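Local coordinates for protein vibralactone Cyclase (Boreostereum vibrans, PDB 6KD0) that catalyses, with an alpha/beta hydrolase fold, the cyclization that forms the fused bicyclic beta-lactone of vibralactone, at residues A[52-57]-A[118-123]; A[112-117]-A[313-318]; A[275-278]-A[283-286]; A[304-309]-A[323-328]. All blocks are in the same frame, centred on the assembly; numbering follows the deposited sequence.

Interaction 1. Residues A[52-57]-A[118-123]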
loop_
_atom_site.group_PDB
_atom_site.type_symbol
_atom_site.label_atom_id
_atom_site.label_comp_id
_atom_site.label_asym_id
_atom_site.label_seq_id
_atom_site.Cartn_x
_atom_site.Cartn_y
_atom_site.Cartn_z
ATOM N N LYS A 52 -7.172 14.797 12.422
ATOM C CA LYS A 52 -8.273 15.430 13.140
ATOM C C LYS A 52 -9.523 14.564 13.082
ATOM O O LYS A 52 -10.239 14.427 14.083
ATOM C CB LYS A 52 -8.541 16.821 12.573
ATOM C CG LYS A 52 -9.744 17.521 13.176
ATOM C CD LYS A 52 -9.832 18.949 12.629
ATOM C CE LYS A 52 -11.117 19.619 13.063
ATOM N NZ LYS A 52 -11.235 21.039 12.592
ATOM N N PHE A 53 -9.794 13.945 11.929
ATOM C CA PHE A 53 -10.988 13.101 11.855
ATOM C C PHE A 53 -10.827 11.823 12.676
ATOM O O PHE A 53 -11.790 11.339 13.292
ATOM C CB PHE A 53 -11.328 12.746 10.406
ATOM C CG PHE A 53 -12.457 11.744 10.291
ATOM C CD1 PHE A 53 -13.777 12.166 10.365
ATOM C CD2 PHE A 53 -12.201 10.382 10.155
ATOM C CE1 PHE A 53 -14.818 11.253 10.281
ATOM C CE2 PHE A 53 -13.244 9.473 10.077
ATOM C CZ PHE A 53 -14.555 9.920 10.138
ATOM N N LEU A 54 -9.633 11.243 12.670
ATOM C CA LEU A 54 -9.424 9.952 13.317
ATOM C C LEU A 54 -9.215 10.065 14.821
ATOM O O LEU A 54 -9.376 9.060 15.522
ATOM C CB LEU A 54 -8.208 9.256 12.715
ATOM C CG LEU A 54 -8.333 8.042 11.798
ATOM C CD1 LEU A 54 -9.696 7.868 11.195
ATOM C CD2 LEU A 54 -7.227 8.106 10.728
ATOM N N GLU A 55 -8.849 11.253 15.318
ATOM C CA GLU A 55 -8.534 11.450 16.735
ATOM C C GLU A 55 -9.545 10.832 17.695
ATOM O O GLU A 55 -9.115 10.144 18.636
ATOM C CB GLU A 55 -8.378 12.956 16.994
ATOM C CG GLU A 55 -8.063 13.325 18.425
ATOM C CD GLU A 55 -6.596 13.164 18.753
ATOM O OE1 GLU A 55 -6.286 12.634 19.842
ATOM O OE2 GLU A 55 -5.751 13.578 17.927
ATOM N N PRO A 56 -10.865 11.005 17.528
ATOM C CA PRO A 56 -11.808 10.387 18.479
ATOM C C PRO A 56 -11.881 8.876 18.399
ATOM O O PRO A 56 -12.461 8.271 19.301
ATOM C CB PRO A 56 -13.165 11.002 18.106
ATOM C CG PRO A 56 -12.884 12.110 17.168
ATOM C CD PRO A 56 -11.563 11.860 16.549
ATOM N N SER A 57 -11.349 8.251 17.352
ATOM C CA SER A 57 -11.330 6.804 17.224
ATOM C C SER A 57 -10.036 6.181 17.730
ATOM O O SER A 57 -9.927 4.956 17.735
ATOM C CB SER A 57 -11.551 6.397 15.767
ATOM O OG SER A 57 -12.762 6.931 15.278
ATOM N N LEU A 118 -2.665 3.022 11.990
ATOM C CA LEU A 118 -1.985 1.844 12.524
ATOM C C LEU A 118 -2.128 1.760 14.046
ATOM O O LEU A 118 -2.248 0.648 14.583
ATOM C CB LEU A 118 -0.510 1.833 12.106
ATOM C CG LEU A 118 -0.281 1.599 10.598
ATOM C CD1 LEU A 118 1.199 1.660 10.234
ATOM C CD2 LEU A 118 -0.881 0.261 10.127
ATOM N N ARG A 119 -2.167 2.907 14.747
ATOM C CA ARG A 119 -2.497 2.870 16.169
ATOM C C ARG A 119 -3.830 2.171 16.359
ATOM O O ARG A 119 -3.984 1.312 17.239
ATOM C CB ARG A 119 -2.561 4.277 16.761
ATOM C CG ARG A 119 -1.245 4.987 16.896
ATOM C CD ARG A 119 -1.500 6.431 17.277
ATOM N NE ARG A 119 -0.360 7.295 17.009
ATOM C CZ ARG A 119 0.205 8.088 17.913
ATOM N NH1 ARG A 119 -0.259 8.129 19.164
ATOM N NH2 ARG A 119 1.220 8.846 17.566
ATOM N N ILE A 120 -4.802 2.508 15.504
ATOM C CA ILE A 120 -6.114 1.895 15.627
ATOM C C ILE A 120 -6.021 0.406 15.326
ATOM O O ILE A 120 -6.482 -0.435 16.120
ATOM C CB ILE A 120 -7.105 2.628 14.707
ATOM C CG1 ILE A 120 -7.283 4.056 15.233
ATOM C CG2 ILE A 120 -8.423 1.872 14.608
ATOM C CD1 ILE A 120 -7.856 5.015 14.250
ATOM N N ILE A 121 -5.313 0.056 14.243
ATOM C CA ILE A 121 -5.349 -1.315 13.749
ATOM C C ILE A 121 -4.649 -2.238 14.727
ATOM O O ILE A 121 -5.130 -3.343 15.013
ATOM C CB ILE A 121 -4.732 -1.406 12.336
ATOM C CG1 ILE A 121 -5.739 -0.927 11.282
ATOM C CG2 ILE A 121 -4.259 -2.838 12.047
ATOM C CD1 ILE A 121 -5.155 -0.733 9.901
ATOM N N CYS A 122 -3.521 -1.789 15.284
ATOM C CA CYS A 122 -2.786 -2.638 16.214
ATOM C C CYS A 122 -3.647 -2.982 17.421
ATOM O O CYS A 122 -3.612 -4.119 17.901
ATOM C CB CYS A 122 -1.463 -1.979 16.610
ATOM S SG CYS A 122 -1.404 -0.997 18.128
ATOM N N ASP A 123 -4.501 -2.050 17.858
ATOM C CA ASP A 123 -5.402 -2.359 18.968
ATOM C C ASP A 123 -6.566 -3.222 18.498
ATOM O O ASP A 123 -6.952 -4.178 19.184
ATOM C CB ASP A 123 -5.888 -1.054 19.599
ATOM C CG ASP A 123 -6.977 -1.255 20.633
ATOM O OD1 ASP A 123 -6.685 -1.846 21.693
ATOM O OD2 ASP A 123 -8.115 -0.796 20.384
#
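With CG1 anti to the carbonyl carbon (chi1 -66°) and the chain extended beyond it (chi2 162°), I120 sends CD1 out from helix 115-125 toward the end of helix 35-54. L54 comes to meet it in an unusual shape: its chi2 of only 19° brings CD1 almost into eclipse with CA, and the branch carbon CG rather than a methyl makes the nearest approach. I120 CD1 lies 3.9 Å from L54 CG, the two side chains passing at a slant. The other half of the contact is backbone against side chain. S57 O sits 3.7 Å from I120 CG1, and S57 CB is 4.2 Å from I120 CD1, so the end of the isoleucine rests between the L54 branch carbon and the backbone of S57. A bond from S57 N to L54 O, 2.8 Å long, closes the turn that carries the serine. In the alpha/beta hydrolase fold, helix 115-125 is one of the helices packed against the central sheet, and here the last turn of helix 35-54 and the residues after it meet helix 115-125 through I120. The contact grades from a buried leucine to a serine at the surface, and between these segments it rests on van der Waals packing. Polar ties lie around it: R119 forms a salt bridge with D115, and D123 pairs with R63. L54 also touches R318, while F53 leans on Q324 of helix 321-338.

Interaction 2. Residues A[112-117]-A[313-318]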
loop_
_atom_site.group_PDB
_atom_site.type_symbol
_atom_site.label_atom_id
_atom_site.label_comp_id
_atom_site.label_asym_id
_atom_site.label_seq_id
_atom_site.Cartn_x
_atom_site.Cartn_y
_atom_site.Cartn_z
ATOM N N GLU A 112 4.036 9.195 9.074
ATOM C CA GLU A 112 2.956 10.054 9.565
ATOM C C GLU A 112 1.648 9.783 8.839
ATOM O O GLU A 112 0.575 9.798 9.466
ATOM C CB GLU A 112 3.335 11.522 9.421
ATOM C CG GLU A 112 4.410 11.957 10.376
ATOM C CD GLU A 112 4.869 13.366 10.099
ATOM O OE1 GLU A 112 4.038 14.281 10.252
ATOM O OE2 GLU A 112 6.041 13.550 9.706
ATOM N N MET A 113 1.738 9.434 7.549
ATOM C CA MET A 113 0.559 9.192 6.726
ATOM C C MET A 113 -0.409 8.218 7.377
ATOM O O MET A 113 -1.628 8.434 7.366
ATOM C CB MET A 113 0.983 8.654 5.370
ATOM C CG MET A 113 1.620 9.715 4.490
ATOM S SD MET A 113 2.351 8.912 3.060
ATOM C CE MET A 113 2.141 10.179 1.811
ATOM N N ASP A 114 0.109 7.130 7.936
ATOM C CA ASP A 114 -0.796 6.087 8.397
ATOM C C ASP A 114 -0.698 5.911 9.896
ATOM O O ASP A 114 -1.253 4.942 10.442
ATOM C CB ASP A 114 -0.520 4.773 7.660
ATOM C CG ASP A 114 -0.534 4.959 6.154
ATOM O OD1 ASP A 114 -1.635 5.191 5.595
ATOM O OD2 ASP A 114 0.551 4.907 5.530
ATOM N N ASP A 115 -0.042 6.855 10.575
ATOM C CA ASP A 115 0.247 6.664 11.994
ATOM C C ASP A 115 -1.024 6.380 12.799
ATOM O O ASP A 115 -1.122 5.358 13.496
ATOM C CB ASP A 115 0.980 7.897 12.518
ATOM C CG ASP A 115 1.567 7.692 13.892
ATOM O OD1 ASP A 115 2.458 6.830 14.050
ATOM O OD2 ASP A 115 1.147 8.417 14.811
ATOM N N TYR A 116 -2.027 7.251 12.692
ATOM C CA TYR A 116 -3.254 7.025 13.455
ATOM C C TYR A 116 -3.934 5.733 13.027
ATOM O O TYR A 116 -4.358 4.940 13.883
ATOM C CB TYR A 116 -4.205 8.214 13.315
ATOM C CG TYR A 116 -3.820 9.400 14.185
ATOM C CD1 TYR A 116 -2.520 9.549 14.665
ATOM C CD2 TYR A 116 -4.748 10.374 14.507
ATOM C CE1 TYR A 116 -2.160 10.637 15.454
ATOM C CE2 TYR A 116 -4.407 11.456 15.297
ATOM C CZ TYR A 116 -3.118 11.585 15.765
ATOM O OH TYR A 116 -2.787 12.662 16.536
ATOM N N ASP A 117 -3.990 5.466 11.714
ATOM C CA ASP A 117 -4.657 4.248 11.270
ATOM C C ASP A 117 -4.004 3.029 11.908
ATOM O O ASP A 117 -4.696 2.129 12.395
ATOM C CB ASP A 117 -4.618 4.139 9.746
ATOM C CG ASP A 117 -5.778 4.861 9.068
ATOM O OD1 ASP A 117 -6.914 4.757 9.561
ATOM O OD2 ASP A 117 -5.555 5.537 8.039
ATOM N N PHE A 313 -9.112 8.110 -2.491
ATOM C CA PHE A 313 -10.186 8.972 -2.005
ATOM C C PHE A 313 -10.409 8.801 -0.510
ATOM O O PHE A 313 -10.875 9.734 0.149
ATOM C CB PHE A 313 -11.484 8.685 -2.752
ATOM C CG PHE A 313 -12.263 7.547 -2.158
ATOM C CD1 PHE A 313 -11.921 6.234 -2.446
ATOM C CD2 PHE A 313 -13.317 7.791 -1.290
ATOM C CE1 PHE A 313 -12.634 5.179 -1.883
ATOM C CE2 PHE A 313 -14.022 6.745 -0.724
ATOM C CZ PHE A 313 -13.679 5.441 -1.021
ATOM N N HIS A 314 -10.094 7.618 0.048
ATOM C CA HIS A 314 -10.320 7.409 1.474
ATOM C C HIS A 314 -9.290 8.106 2.348
ATOM O O HIS A 314 -9.549 8.303 3.534
ATOM C CB HIS A 314 -10.399 5.906 1.798
ATOM C CG HIS A 314 -9.080 5.233 2.025
ATOM N ND1 HIS A 314 -8.170 5.008 1.015
ATOM C CD2 HIS A 314 -8.548 4.678 3.139
ATOM C CE1 HIS A 314 -7.124 4.370 1.504
ATOM N NE2 HIS A 314 -7.326 4.159 2.791
ATOM N N MET A 315 -8.139 8.498 1.800
ATOM C CA MET A 315 -7.143 9.249 2.558
ATOM C C MET A 315 -7.419 10.737 2.536
ATOM O O MET A 315 -7.050 11.454 3.473
ATOM C CB MET A 315 -5.740 9.014 1.994
ATOM C CG MET A 315 -5.274 7.568 2.057
ATOM S SD MET A 315 -5.126 6.927 3.735
ATOM C CE MET A 315 -3.710 7.868 4.312
ATOM N N LEU A 316 -8.059 11.210 1.484
ATOM C CA LEU A 316 -8.375 12.621 1.371
ATOM C C LEU A 316 -9.782 12.958 1.838
ATOM O O LEU A 316 -10.045 14.122 2.152
ATOM C CB LEU A 316 -8.190 13.078 -0.076
ATOM C CG LEU A 316 -6.754 13.508 -0.389
ATOM C CD1 LEU A 316 -5.794 12.296 -0.537
ATOM C CD2 LEU A 316 -6.720 14.386 -1.607
ATOM N N PHE A 317 -10.684 11.979 1.904
ATOM C CA PHE A 317 -12.076 12.246 2.256
ATOM C C PHE A 317 -12.571 11.225 3.270
ATOM O O PHE A 317 -13.660 10.677 3.135
ATOM C CB PHE A 317 -12.946 12.236 1.003
ATOM C CG PHE A 317 -12.475 13.182 -0.063
ATOM C CD1 PHE A 317 -12.748 14.532 0.030
ATOM C CD2 PHE A 317 -11.734 12.726 -1.146
ATOM C CE1 PHE A 317 -12.308 15.422 -0.941
ATOM C CE2 PHE A 317 -11.289 13.610 -2.130
ATOM C CZ PHE A 317 -11.574 14.961 -2.025
ATOM N N ARG A 318 -11.777 10.957 4.311
ATOM C CA ARG A 318 -12.122 9.886 5.244
ATOM C C ARG A 318 -13.477 10.105 5.913
ATOM O O ARG A 318 -14.108 9.133 6.343
ATOM C CB ARG A 318 -11.031 9.734 6.312
ATOM C CG ARG A 318 -11.222 8.507 7.234
ATOM C CD ARG A 318 -11.163 7.202 6.424
ATOM N NE ARG A 318 -9.780 7.000 5.981
ATOM C CZ ARG A 318 -8.850 6.382 6.703
ATOM N NH1 ARG A 318 -9.164 5.853 7.886
ATOM N NH2 ARG A 318 -7.600 6.286 6.250
#
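The guanidinium of R318 and the carboxylate of D117 lie almost in one plane, 8° apart, and meet edge to edge, with D117 CG, M315 SD and H314 C all lying at the guanidinium rim; nearby, one face of the H314 ring carries M315 CG 3.7 Å above its plane. The arginine grips the aspartate end-on. R318 NH1 reaches D117 OD1 at 3.0 Å, nearly straight at 170°, on the syn lone pair, and R318 NH2 reaches D117 OD2 at 2.8 Å, also from the syn side but 16° out of the carboxylate plane. Bends at chi2 and chi3 curl the R318 chain back toward the short helix 313-316 that precedes it, where R318 NE donates to H314 O at 2.8 Å from above the carbonyl plane. Three nitrogens are thus engaged at once, which fixes the rotation of the flat group. Beside this pair M315 points its methyl across D114, CE standing 3.6 Å from D114 OD1 and 3.7 Å from M113 O. The contact joins the start of helix 115-125 to the short helix 313-316 and the bend after it, close to a probable Ser-His-Asp triad that M315 approaches without touching. Were R318 a methionine, D117 would probably be left as a buried carboxylate without its charge partner, and H314 O would lose this donor. Since all the residues that touch here are buried, the mutual neutralisation of R318 and D117 is likely to be what makes it tolerable to hold two full charges so deep between the helices.

Interaction 3. Residues A[275-278]-A[283-286]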
loop_
_atom_site.group_PDB
_atom_site.type_symbol
_atom_site.label_atom_id
_atom_site.label_comp_id
_atom_site.label_asym_id
_atom_site.label_seq_id
_atom_site.Cartn_x
_atom_site.Cartn_y
_atom_site.Cartn_z
ATOM N N PHE A 275 -6.784 -7.624 -2.576
ATOM C CA PHE A 275 -6.537 -6.531 -3.502
ATOM C C PHE A 275 -7.710 -5.565 -3.457
ATOM O O PHE A 275 -8.871 -5.984 -3.544
ATOM C CB PHE A 275 -6.342 -7.082 -4.918
ATOM C CG PHE A 275 -5.657 -6.137 -5.844
ATOM C CD1 PHE A 275 -6.338 -5.060 -6.381
ATOM C CD2 PHE A 275 -4.319 -6.331 -6.185
ATOM C CE1 PHE A 275 -5.699 -4.177 -7.242
ATOM C CE2 PHE A 275 -3.680 -5.450 -7.050
ATOM C CZ PHE A 275 -4.374 -4.382 -7.570
ATOM N N MET A 276 -7.418 -4.277 -3.302
ATOM C CA MET A 276 -8.454 -3.259 -3.229
ATOM C C MET A 276 -8.243 -2.272 -4.363
ATOM O O MET A 276 -7.139 -1.756 -4.532
ATOM C CB MET A 276 -8.421 -2.542 -1.881
ATOM C CG MET A 276 -8.477 -3.494 -0.728
ATOM S SD MET A 276 -8.528 -2.635 0.839
ATOM C CE MET A 276 -10.227 -2.060 0.839
ATOM N N SER A 277 -9.300 -1.999 -5.120
ATOM C CA SER A 277 -9.215 -1.183 -6.320
ATOM C C SER A 277 -10.213 -0.038 -6.252
ATOM O O SER A 277 -11.317 -0.192 -5.722
ATOM C CB SER A 277 -9.479 -2.026 -7.569
ATOM O OG SER A 277 -9.215 -1.293 -8.770
ATOM N N CYS A 278 -9.822 1.108 -6.799
ATOM C CA CYS A 278 -10.728 2.231 -6.998
ATOM C C CYS A 278 -11.095 2.298 -8.474
ATOM O O CYS A 278 -10.225 2.158 -9.345
ATOM C CB CYS A 278 -10.096 3.547 -6.539
ATOM S SG CYS A 278 -9.867 3.619 -4.754
ATOM N N LEU A 283 -4.667 3.997 -12.912
ATOM C CA LEU A 283 -3.917 2.799 -12.524
ATOM C C LEU A 283 -4.805 1.581 -12.292
ATOM O O LEU A 283 -4.296 0.532 -11.876
ATOM C CB LEU A 283 -3.123 3.076 -11.237
ATOM C CG LEU A 283 -2.000 4.101 -11.288
ATOM C CD1 LEU A 283 -1.238 4.154 -9.939
ATOM C CD2 LEU A 283 -1.044 3.821 -12.433
ATOM N N ARG A 284 -6.117 1.691 -12.525
ATOM C CA ARG A 284 -7.014 0.595 -12.175
ATOM C C ARG A 284 -6.662 -0.681 -12.929
ATOM O O ARG A 284 -6.532 -1.756 -12.330
ATOM C CB ARG A 284 -8.467 0.992 -12.450
ATOM C CG ARG A 284 -9.477 -0.115 -12.156
ATOM C CD ARG A 284 -10.842 0.204 -12.802
ATOM N NE ARG A 284 -10.804 0.072 -14.261
ATOM C CZ ARG A 284 -11.391 0.902 -15.120
ATOM N NH1 ARG A 284 -12.062 1.964 -14.687
ATOM N NH2 ARG A 284 -11.306 0.669 -16.423
ATOM N N ASP A 285 -6.505 -0.584 -14.247
ATOM C CA ASP A 285 -6.447 -1.803 -15.048
ATOM C C ASP A 285 -5.112 -2.540 -14.914
ATOM O O ASP A 285 -5.100 -3.774 -14.959
ATOM C CB ASP A 285 -6.788 -1.486 -16.503
ATOM C CG ASP A 285 -8.288 -1.252 -16.709
ATOM O OD1 ASP A 285 -9.093 -1.661 -15.839
ATOM O OD2 ASP A 285 -8.663 -0.636 -17.717
ATOM N N GLU A 286 -3.988 -1.844 -14.710
ATOM C CA GLU A 286 -2.757 -2.599 -14.473
ATOM C C GLU A 286 -2.808 -3.330 -13.138
ATOM O O GLU A 286 -2.213 -4.407 -12.996
ATOM C CB GLU A 286 -1.528 -1.694 -14.567
ATOM C CG GLU A 286 -1.417 -0.617 -13.501
ATOM C CD GLU A 286 -0.317 0.375 -13.843
ATOM O OE1 GLU A 286 0.758 0.346 -13.195
ATOM O OE2 GLU A 286 -0.520 1.160 -14.790
#
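S277 and R284 are the nearest pair, their CA atoms 6.5 Å apart across the short connection where strand 273-278 ends and helix 284-296 begins. The arginine crosses the strand end with its aliphatic part: R284 CG lies 3.6 Å from S277 OG and 3.7 Å from C278 O, and CB and CD follow the same carbonyl at slightly longer range. A chi1 of -172° at S277 turns OG to the helix side, against R284 CG. Beyond CD the R284 chain bends at chi3 and turns toward the neighbouring D285, whose carboxylate the guanidinium takes side-on. R284 NE donates to D285 OD1 at 2.9 Å, close to the guanidinium plane but well above that of the carboxylate; R284 NH2 reaches D285 OD2 at 3.2 Å, tilted from both. The carboxylate therefore stands turned to the arginine rather than level with it. This is the first corner of a beta-alpha-beta unit, completed by strand 301-307, and in the connection lies D281, the presumed acid of a Ser-His-Asp triad. R284 also bonds E230 through NH2 and G279 O through NH1, while D285 OD2 accepts from the backbone N atoms of K226 and S227. With a leucine in place of R284, D285 would probably keep its backbone donors but lose its cation, and E230 and G279 O would lose this partner. One residue thus serves two chemistries, its methylenes packing on the strand end while its charge is likely to offset those of D285 and E230.

Interaction 4. Residues A[304-309]-A[323-328]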
loop_
_atom_site.group_PDB
_atom_site.type_symbol
_atom_site.label_atom_id
_atom_site.label_comp_id
_atom_site.label_asym_id
_atom_site.label_seq_id
_atom_site.Cartn_x
_atom_site.Cartn_y
_atom_site.Cartn_z
ATOM N N THR A 304 -11.655 -6.481 -4.182
ATOM C CA THR A 304 -12.750 -5.589 -3.821
ATOM C C THR A 304 -12.641 -4.353 -4.686
ATOM O O THR A 304 -11.590 -3.704 -4.686
ATOM C CB THR A 304 -12.704 -5.175 -2.351
ATOM O OG1 THR A 304 -12.706 -6.342 -1.527
ATOM C CG2 THR A 304 -13.919 -4.322 -2.039
ATOM N N MET A 305 -13.717 -4.021 -5.398
ATOM C CA MET A 305 -13.754 -2.864 -6.284
ATOM C C MET A 305 -14.669 -1.780 -5.712
ATOM O O MET A 305 -15.809 -2.062 -5.315
ATOM C CB MET A 305 -14.217 -3.278 -7.688
ATOM C CG MET A 305 -14.500 -2.101 -8.619
ATOM S SD MET A 305 -13.026 -1.117 -9.053
ATOM C CE MET A 305 -12.069 -2.311 -10.011
ATOM N N TYR A 306 -14.176 -0.540 -5.665
ATOM C CA TYR A 306 -14.974 0.625 -5.292
ATOM C C TYR A 306 -15.263 1.451 -6.537
ATOM O O TYR A 306 -14.447 2.296 -6.937
ATOM C CB TYR A 306 -14.260 1.465 -4.227
ATOM C CG TYR A 306 -14.411 0.870 -2.851
ATOM C CD1 TYR A 306 -13.746 -0.297 -2.501
ATOM C CD2 TYR A 306 -15.260 1.453 -1.914
ATOM C CE1 TYR A 306 -13.907 -0.854 -1.251
ATOM C CE2 TYR A 306 -15.423 0.901 -0.653
ATOM C CZ TYR A 306 -14.742 -0.245 -0.330
ATOM O OH TYR A 306 -14.900 -0.809 0.918
ATOM N N PRO A 307 -16.404 1.238 -7.198
ATOM C CA PRO A 307 -16.690 1.995 -8.421
ATOM C C PRO A 307 -16.959 3.464 -8.132
ATOM O O PRO A 307 -17.421 3.841 -7.053
ATOM C CB PRO A 307 -17.936 1.309 -9.001
ATOM C CG PRO A 307 -18.459 0.407 -7.952
ATOM C CD PRO A 307 -17.411 0.203 -6.904
ATOM N N GLY A 308 -16.645 4.296 -9.120
ATOM C CA GLY A 308 -16.992 5.706 -9.083
ATOM C C GLY A 308 -16.228 6.558 -8.090
ATOM O O GLY A 308 -16.637 7.701 -7.838
ATOM N N VAL A 309 -15.145 6.052 -7.510
ATOM C CA VAL A 309 -14.328 6.892 -6.633
ATOM C C VAL A 309 -12.870 6.856 -7.075
ATOM O O VAL A 309 -12.406 5.852 -7.645
ATOM C CB VAL A 309 -14.473 6.483 -5.159
ATOM C CG1 VAL A 309 -15.812 6.982 -4.637
ATOM C CG2 VAL A 309 -14.368 4.990 -5.006
ATOM N N ALA A 323 -15.682 6.185 2.459
ATOM C CA ALA A 323 -14.269 6.106 2.824
ATOM C C ALA A 323 -14.080 5.318 4.113
ATOM O O ALA A 323 -13.136 4.525 4.244
ATOM C CB ALA A 323 -13.692 7.516 2.957
ATOM N N GLN A 324 -14.965 5.533 5.088
ATOM C CA GLN A 324 -14.895 4.740 6.305
ATOM C C GLN A 324 -15.111 3.272 5.989
ATOM O O GLN A 324 -14.464 2.399 6.580
ATOM C CB GLN A 324 -15.920 5.249 7.317
ATOM C CG GLN A 324 -15.451 6.523 7.995
ATOM C CD GLN A 324 -16.590 7.324 8.584
ATOM O OE1 GLN A 324 -16.975 8.373 8.064
ATOM N NE2 GLN A 324 -17.141 6.827 9.666
ATOM N N LYS A 325 -15.987 2.977 5.027
ATOM C CA LYS A 325 -16.210 1.577 4.677
ATOM C C LYS A 325 -14.966 0.989 4.025
ATOM O O LYS A 325 -14.606 -0.167 4.281
ATOM C CB LYS A 325 -17.425 1.446 3.763
ATOM C CG LYS A 325 -17.841 0.007 3.527
ATOM C CD LYS A 325 -19.185 -0.088 2.814
ATOM C CE LYS A 325 -19.492 -1.524 2.373
ATOM N NZ LYS A 325 -19.588 -1.628 0.882
ATOM N N PHE A 326 -14.300 1.782 3.184
ATOM C CA PHE A 326 -13.029 1.360 2.597
ATOM C C PHE A 326 -12.011 0.998 3.680
ATOM O O PHE A 326 -11.335 -0.037 3.601
ATOM C CB PHE A 326 -12.493 2.469 1.680
ATOM C CG PHE A 326 -11.334 2.035 0.793
ATOM C CD1 PHE A 326 -10.041 1.941 1.297
ATOM C CD2 PHE A 326 -11.546 1.738 -0.545
ATOM C CE1 PHE A 326 -8.969 1.537 0.471
ATOM C CE2 PHE A 326 -10.491 1.344 -1.374
ATOM C CZ PHE A 326 -9.209 1.246 -0.862
ATOM N N GLN A 327 -11.888 1.833 4.712
ATOM C CA GLN A 327 -10.930 1.489 5.769
ATOM C C GLN A 327 -11.382 0.258 6.553
ATOM O O GLN A 327 -10.555 -0.598 6.911
ATOM C CB GLN A 327 -10.684 2.663 6.711
ATOM C CG GLN A 327 -9.578 2.379 7.732
ATOM C CD GLN A 327 -8.201 2.167 7.094
ATOM O OE1 GLN A 327 -7.978 2.492 5.923
ATOM N NE2 GLN A 327 -7.272 1.639 7.872
ATOM N N GLU A 328 -12.693 0.134 6.799
ATOM C CA GLU A 328 -13.217 -1.039 7.498
ATOM C C GLU A 328 -12.952 -2.314 6.709
ATOM O O GLU A 328 -12.599 -3.346 7.286
ATOM C CB GLU A 328 -14.718 -0.883 7.751
ATOM C CG GLU A 328 -15.077 0.163 8.799
ATOM C CD GLU A 328 -16.565 0.524 8.771
ATOM O OE1 GLU A 328 -17.342 -0.218 8.123
ATOM O OE2 GLU A 328 -16.954 1.544 9.385
#
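Y306 and F326 form a T-shaped (edge-to-face) pair where strand 301-307, at one edge of the alpha/beta hydrolase sheet, packs against helix 321-338. The tight part is the stack itself. F326 offers its edge to one face of Y306, the ring centroids 4.8 Å apart and the planes inclined at 55°, a tilted form of the T. The phenylalanine is placed by chi1 of -168°, which sets CG anti to the backbone N and swings the ring from the helix toward the strand. The tyrosine hydroxyl reaches the helix backbone, Y306 OH lying 3.3 Å from F326 CA. Behind the pair F326 also meets H314 and touches M276 and C278, so its ring is enclosed from the sheet side as well. The solvent side is looser. There K325, an exposed residue, brings CG to 4.0 Å from Y306 OH, the rest of its side chain beyond CG standing farther from that oxygen. The tyrosine hydroxyl makes a weak hydrogen bond to E329, and T304 on the same strand also bonds that acid. A type II turn runs from Y306 to V309, with G308 at the positive phi that favours glycine. F326 CD2 sits over the centre of the Y306 ring, 3.5 Å above its plane, and lies 3.6 Å from both Y306 CD1 and Y306 CE1.

From the N terminus, interaction 1 closes first, bringing the end of helix 35-54 to helix 115-125 across the opening strands of the sheet. Interaction 2 opens inside that loop, at 112-117, and closes only at 313-318, so the two cross; they share helix 115-125, and L54 touches both D117 and R318. The short loop of interaction 3 nests within interaction 2. Interaction 4 opens at 304-309, still inside interaction 2, and closes beyond it at 323-328, so these also cross, with H314 against F326. Strands 273-278 and 301-307 are sheet neighbours, joining interactions 3 and 4 through backbone bonds at S277.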